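Local coordinates for protein meso-diaminopimelate dehydrogenase (Clostridium tetani, PDB 3WGY) that probably catalyses the NADP-dependent oxidative deamination of meso-diaminopimelate, here as a six-fold engineered variant with the branched keto acid 4-methyl-2-oxovalerate bound, at residues P125-F128 with S129-R132; L306-P309 with F310-S314; G13-G16 with K17-K21. The protein carries 6 engineered substitutions. All coordinates share one frame; numbering follows the deposited sequence.

All three interactions are local, each within one run of chain, but sit at different depths. Interactions 1 and 2 are largely buried and reach the second subunit; they touch where CD1 of L130 packs 3.7 Å from CE1 of F310. Interaction 3 is only partly buried, its centre about 22 Å from the other two centres. All lean on helix 276-296, through L127 and L130, Y312 and L313, and I15 and V19 in turn. Backbone bonds and a serine hydroxyl dominate 125-132, with an arginine folded back over the backbone and CB of F128; 306-314 relies on proline and tyrosine around a 3-10 turn, whereas 13-21 is a glycine-rich helix start with surface lysine and glutamate.

Interaction 1: residues P125-F128 with S129-R132; sequences PGLF and SLNR
The guanidinium of R132 lays one face over the backbone and CB of F128, with F128 C 3.8 Å above its plane and displaced toward the rim. At the edge of the phenyl ring, near its plane, stands NH2 of R132, 3.7 Å from F128 CB, so the two flat groups do not stack. R132 folds back along its own helix, CG anti to the carbonyl carbon (chi1 -65°) and the chain extended to NE, and R132 CG passes 3.2 Å from F128 O. F128 O also accepts R132 N, at 2.9 Å, and likewise L130 N bonds G126 O and N131 N bonds L127 O. The charged end is held by D124, in a salt bridge through NH2, and by T146 through NE.

One turn earlier, the backbone N of G126 donates to S129 OG at 3.0 Å in a nearly straight bond, 167° at the hydrogen. The hydroxyl also bonds the C-terminal carboxylate of L326 from the second subunit, so S129 ties this helix to the dimer interface. P125 CA, after a cis peptide bond, lies 3.5 Å from S129 OG. G126 has a positive phi, open to glycine, a backbone shape in which a CB would be pressed against the carbonyl O of P125. On another side of the helix, L127 CD2 meets L130 CD1 at 4.2 Å.

Helix 123-138 is thus packed on several sides: F128 lies against strands 249-258 and 264-273 and edge-to-face with W123, L127 and L130 rest on helix 276-296, and the second subunit covers L127, S129 and L130.

Interaction 2: residues L306-P309 with F310-S314; sequences LDIP and FSYLS
P309 O accepts the backbone N of Y312 at 3.1 Å, with 152° at the hydrogen, and this bond closes the first turn of the 3-10 segment 310-313. The N-H arrives from above the carbonyl plane, 48° out of it, rather than on a lone pair. Y312 CB also lies 3.6 Å from P309 O.

The tyrosine side chain then runs alongside the proline ring, both pointing the same way. CG and CD of P309 lie beside CD1 and CE1 of Y312, with P309 CD 3.9 Å from Y312 CD1 and P309 CG 4.0 Å from Y312 CE1. With Y312 CG anti to its carbonyl carbon (chi1 -75°), the ring is carried back beside P309. The I308 side chain crosses that of Y312 at about a right angle, its CG2 4.0 Å from Y312 CB. S311 OG touches P309 CB at 3.7 Å and makes a weak hydrogen bond to L306 O of the second subunit, and F310 turns its CD1 edge past I308 O, 4.0 Å away.

Farther out, the Y312 hydroxyl bonds E297, the ring packs on helix 276-296, and F310 meets F310 of the second subunit.

The chemistry is mostly apolar. The one backbone bond between the two segments is flanked by proline and tyrosine carbons, while the phenol oxygen finds its partner in a carboxylate beyond the turn, consistent with a compact loop wedged against helix 276-296 at the dimer interface.

Interaction 3: residues G13-G16 with K17-K21; sequences GNIG and KGVEK
Backbone bonds carry the contact between G13-G16 and K17-K21. G13, at the N-cap position, gives its carbonyl O to K17 N at 3.0 Å, and the bond is nearly straight, 164° at the hydrogen. Next, G18 N bonds N14 O from above the carbonyl plane, 37° out of it, while V19 N reaches I15 O at 2.7 Å and E20 N meets G16 O at 3.0 Å. I15 O also accepts S281 OG of helix 276-296, which ties the helix start to its neighbour.

The apolar pair is I15 CG2 with V19 CG2, 4.2 Å apart.

Side-chain carbons also lie against carbonyl oxygens. V19 CG2, anti to its own carbonyl carbon, is 3.1 Å from I15 O. K17 CG passes 3.2 Å from G13 O, so its aliphatic carbons lie along G13 O.

The charged ends look beyond the helix to Y12: K17 NZ bonds its carbonyl and meets its ring in a cation-pi contact, while E20 OE1 bonds its hydroxyl.

G13 and G16 fit a GxGxxG pattern, consistent with the dinucleotide-binding turn of a Rossmann fold. Helix 14-23 joins strands 5-10 and 29-36 of the parallel sheet; E20 and V19 pack on strand 5-10, while I15 and V19 lean on helix 276-296.

Interaction 1: residues P125-F128 with S129-R132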
# COMPACT_ATOMS: atom_id res chain seq x y z
N PRO B 125 -7.31 7.34 -10.31
CA PRO B 125 -5.98 6.71 -10.28
C PRO B 125 -5.05 7.25 -9.18
O PRO B 125 -5.25 8.34 -8.65
CB PRO B 125 -5.44 6.99 -11.68
CG PRO B 125 -6.00 8.36 -11.95
CD PRO B 125 -7.44 8.21 -11.49
N GLY B 126 -4.03 6.46 -8.86
CA GLY B 126 -3.08 6.85 -7.84
C GLY B 126 -2.86 5.73 -6.84
O GLY B 126 -2.32 4.68 -7.19
N LEU B 127 -3.28 5.95 -5.60
CA LEU B 127 -3.08 4.93 -4.57
C LEU B 127 -3.77 3.61 -4.89
O LEU B 127 -3.20 2.54 -4.67
CB LEU B 127 -3.56 5.46 -3.21
CG LEU B 127 -2.94 6.81 -2.83
CD1 LEU B 127 -3.37 7.18 -1.42
CD2 LEU B 127 -1.42 6.74 -2.92
N PHE B 128 -4.99 3.66 -5.42
CA PHE B 128 -5.67 2.41 -5.75
C PHE B 128 -4.91 1.65 -6.82
O PHE B 128 -4.82 0.42 -6.77
CB PHE B 128 -7.11 2.69 -6.19
CG PHE B 128 -8.06 2.90 -5.04
CD1 PHE B 128 -7.59 3.07 -3.74
CD2 PHE B 128 -9.43 2.96 -5.26
CE1 PHE B 128 -8.47 3.28 -2.68
CE2 PHE B 128 -10.32 3.17 -4.20
CZ PHE B 128 -9.84 3.33 -2.92
N SER B 129 -4.36 2.38 -7.78
CA SER B 129 -3.59 1.79 -8.87
C SER B 129 -2.40 1.03 -8.31
O SER B 129 -2.14 -0.10 -8.70
CB SER B 129 -3.08 2.89 -9.82
OG SER B 129 -4.12 3.80 -10.14
N LEU B 130 -1.67 1.67 -7.40
CA LEU B 130 -0.50 1.05 -6.79
C LEU B 130 -0.87 -0.24 -6.09
O LEU B 130 -0.14 -1.23 -6.17
CB LEU B 130 0.14 2.00 -5.77
CG LEU B 130 0.95 3.18 -6.31
CD1 LEU B 130 1.09 4.25 -5.23
CD2 LEU B 130 2.32 2.67 -6.81
N ASN B 131 -2.00 -0.23 -5.39
CA ASN B 131 -2.42 -1.41 -4.67
C ASN B 131 -2.95 -2.53 -5.54
O ASN B 131 -2.84 -3.70 -5.16
CB ASN B 131 -3.41 -1.05 -3.55
CG ASN B 131 -2.69 -0.47 -2.34
OD1 ASN B 131 -2.46 0.74 -2.25
ND2 ASN B 131 -2.30 -1.33 -1.43
N ARG B 132 -3.52 -2.20 -6.70
CA ARG B 132 -3.98 -3.27 -7.60
C ARG B 132 -2.69 -3.94 -8.08
O ARG B 132 -2.57 -5.16 -8.11
CB ARG B 132 -4.73 -2.70 -8.81
CG ARG B 132 -6.04 -2.00 -8.51
CD ARG B 132 -6.68 -1.47 -9.80
NE ARG B 132 -7.69 -0.46 -9.51
CZ ARG B 132 -7.54 0.85 -9.74
NH1 ARG B 132 -6.43 1.33 -10.27
NH2 ARG B 132 -8.52 1.67 -9.41

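Interaction 2: residues L306-P309 with F310-S314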
# COMPACT_ATOMS: atom_id res chain seq x y z
N LEU B 306 3.27 4.44 -10.50
CA LEU B 306 3.86 3.10 -10.62
C LEU B 306 5.39 3.10 -10.72
O LEU B 306 6.02 2.11 -10.37
CB LEU B 306 3.28 2.37 -11.83
CG LEU B 306 1.90 1.69 -11.74
CD1 LEU B 306 0.90 2.58 -11.05
CD2 LEU B 306 1.43 1.34 -13.15
N ASP B 307 5.96 4.20 -11.21
CA ASP B 307 7.41 4.32 -11.38
C ASP B 307 8.13 4.99 -10.22
O ASP B 307 9.36 5.10 -10.25
CB ASP B 307 7.75 5.17 -12.62
CG ASP B 307 6.95 4.78 -13.84
OD1 ASP B 307 7.03 3.61 -14.25
OD2 ASP B 307 6.25 5.67 -14.39
N ILE B 308 7.40 5.43 -9.21
CA ILE B 308 8.02 6.15 -8.10
C ILE B 308 8.10 5.43 -6.75
O ILE B 308 7.09 5.08 -6.16
CB ILE B 308 7.28 7.49 -7.87
CG1 ILE B 308 7.24 8.29 -9.17
CG2 ILE B 308 7.98 8.29 -6.79
CD1 ILE B 308 6.38 9.54 -9.08
N PRO B 309 9.32 5.24 -6.24
CA PRO B 309 9.54 4.56 -4.95
C PRO B 309 8.88 5.42 -3.87
O PRO B 309 8.93 6.65 -3.94
CB PRO B 309 11.07 4.55 -4.82
CG PRO B 309 11.54 4.62 -6.24
CD PRO B 309 10.61 5.64 -6.84
N PHE B 310 8.27 4.77 -2.89
CA PHE B 310 7.60 5.50 -1.82
C PHE B 310 8.56 6.41 -1.05
O PHE B 310 8.14 7.42 -0.49
CB PHE B 310 6.91 4.53 -0.86
CG PHE B 310 5.62 3.97 -1.39
CD1 PHE B 310 5.28 4.08 -2.73
CD2 PHE B 310 4.75 3.29 -0.54
CE1 PHE B 310 4.09 3.54 -3.22
CE2 PHE B 310 3.56 2.74 -1.02
CZ PHE B 310 3.23 2.86 -2.35
N SER B 311 9.84 6.08 -1.03
CA SER B 311 10.83 6.89 -0.32
C SER B 311 10.82 8.36 -0.78
O SER B 311 11.08 9.26 0.02
CB SER B 311 12.23 6.32 -0.52
OG SER B 311 12.59 6.32 -1.89
N TYR B 312 10.52 8.60 -2.05
CA TYR B 312 10.50 9.96 -2.58
C TYR B 312 9.34 10.82 -2.07
O TYR B 312 9.38 12.04 -2.20
CB TYR B 312 10.46 9.93 -4.11
CG TYR B 312 11.77 9.57 -4.76
CD1 TYR B 312 12.32 8.30 -4.62
CD2 TYR B 312 12.46 10.51 -5.53
CE1 TYR B 312 13.53 7.96 -5.24
CE2 TYR B 312 13.67 10.19 -6.15
CZ TYR B 312 14.20 8.91 -6.00
OH TYR B 312 15.38 8.60 -6.63
N LEU B 313 8.32 10.19 -1.50
CA LEU B 313 7.16 10.90 -0.97
C LEU B 313 7.41 11.49 0.41
O LEU B 313 6.61 12.28 0.92
CB LEU B 313 5.96 9.95 -0.88
CG LEU B 313 5.49 9.27 -2.17
CD1 LEU B 313 4.37 8.30 -1.80
CD2 LEU B 313 5.00 10.32 -3.17
N SER B 314 8.54 11.12 1.01
CA SER B 314 8.87 11.60 2.34
C SER B 314 10.01 12.60 2.38
O SER B 314 10.94 12.53 1.58
CB SER B 314 9.23 10.41 3.24
OG SER B 314 9.69 10.85 4.50

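Interaction 3: residues G13-G16 with K17-K21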
# COMPACT_ATOMS: atom_id res chain seq x y z
N GLY B 13 -10.03 25.82 -7.85
CA GLY B 13 -11.31 25.21 -7.53
C GLY B 13 -11.15 24.48 -6.21
O GLY B 13 -10.31 24.87 -5.39
N ASN B 14 -11.93 23.42 -5.99
CA ASN B 14 -11.82 22.69 -4.73
C ASN B 14 -10.48 22.01 -4.56
O ASN B 14 -9.96 21.91 -3.44
CB ASN B 14 -12.93 21.65 -4.59
CG ASN B 14 -14.25 22.26 -4.13
OD1 ASN B 14 -14.28 23.36 -3.58
ND2 ASN B 14 -15.34 21.52 -4.33
N ILE B 15 -9.89 21.53 -5.65
CA ILE B 15 -8.60 20.87 -5.53
C ILE B 15 -7.47 21.88 -5.36
O ILE B 15 -6.57 21.69 -4.54
CB ILE B 15 -8.34 19.96 -6.75
CG1 ILE B 15 -9.47 18.92 -6.85
CG2 ILE B 15 -6.99 19.24 -6.59
CD1 ILE B 15 -9.31 17.94 -7.98
N GLY B 16 -7.53 22.97 -6.12
CA GLY B 16 -6.51 24.00 -6.00
C GLY B 16 -6.49 24.51 -4.56
O GLY B 16 -5.43 24.63 -3.95
N LYS B 17 -7.67 24.79 -4.03
CA LYS B 17 -7.80 25.27 -2.65
C LYS B 17 -7.29 24.20 -1.68
O LYS B 17 -6.64 24.52 -0.68
CB LYS B 17 -9.27 25.58 -2.32
CG LYS B 17 -9.80 26.87 -2.91
CD LYS B 17 -11.24 27.09 -2.49
CE LYS B 17 -11.73 28.49 -2.84
NZ LYS B 17 -11.59 28.80 -4.29
N GLY B 18 -7.58 22.94 -1.98
CA GLY B 18 -7.12 21.85 -1.14
C GLY B 18 -5.60 21.74 -1.16
O GLY B 18 -4.98 21.43 -0.14
N VAL B 19 -5.01 22.00 -2.32
CA VAL B 19 -3.56 21.93 -2.46
C VAL B 19 -2.90 23.04 -1.64
O VAL B 19 -1.91 22.81 -0.95
CB VAL B 19 -3.13 22.08 -3.93
CG1 VAL B 19 -1.62 22.23 -4.03
CG2 VAL B 19 -3.58 20.86 -4.71
N GLU B 20 -3.46 24.25 -1.73
CA GLU B 20 -2.92 25.37 -0.99
C GLU B 20 -2.91 25.04 0.49
O GLU B 20 -1.95 25.34 1.20
CB GLU B 20 -3.77 26.63 -1.23
CG GLU B 20 -3.44 27.78 -0.29
CD GLU B 20 -4.23 29.03 -0.61
OE1 GLU B 20 -5.47 28.93 -0.78
OE2 GLU B 20 -3.62 30.11 -0.67
N LYS B 21 -3.98 24.41 0.96
CA LYS B 21 -4.10 24.03 2.36
C LYS B 21 -3.05 23.00 2.76
O LYS B 21 -2.35 23.17 3.75
CB LYS B 21 -5.50 23.47 2.64
CG LYS B 21 -6.40 24.46 3.33
CD LYS B 21 -7.86 24.05 3.29
CE LYS B 21 -8.73 25.30 3.21
NZ LYS B 21 -10.18 25.05 3.43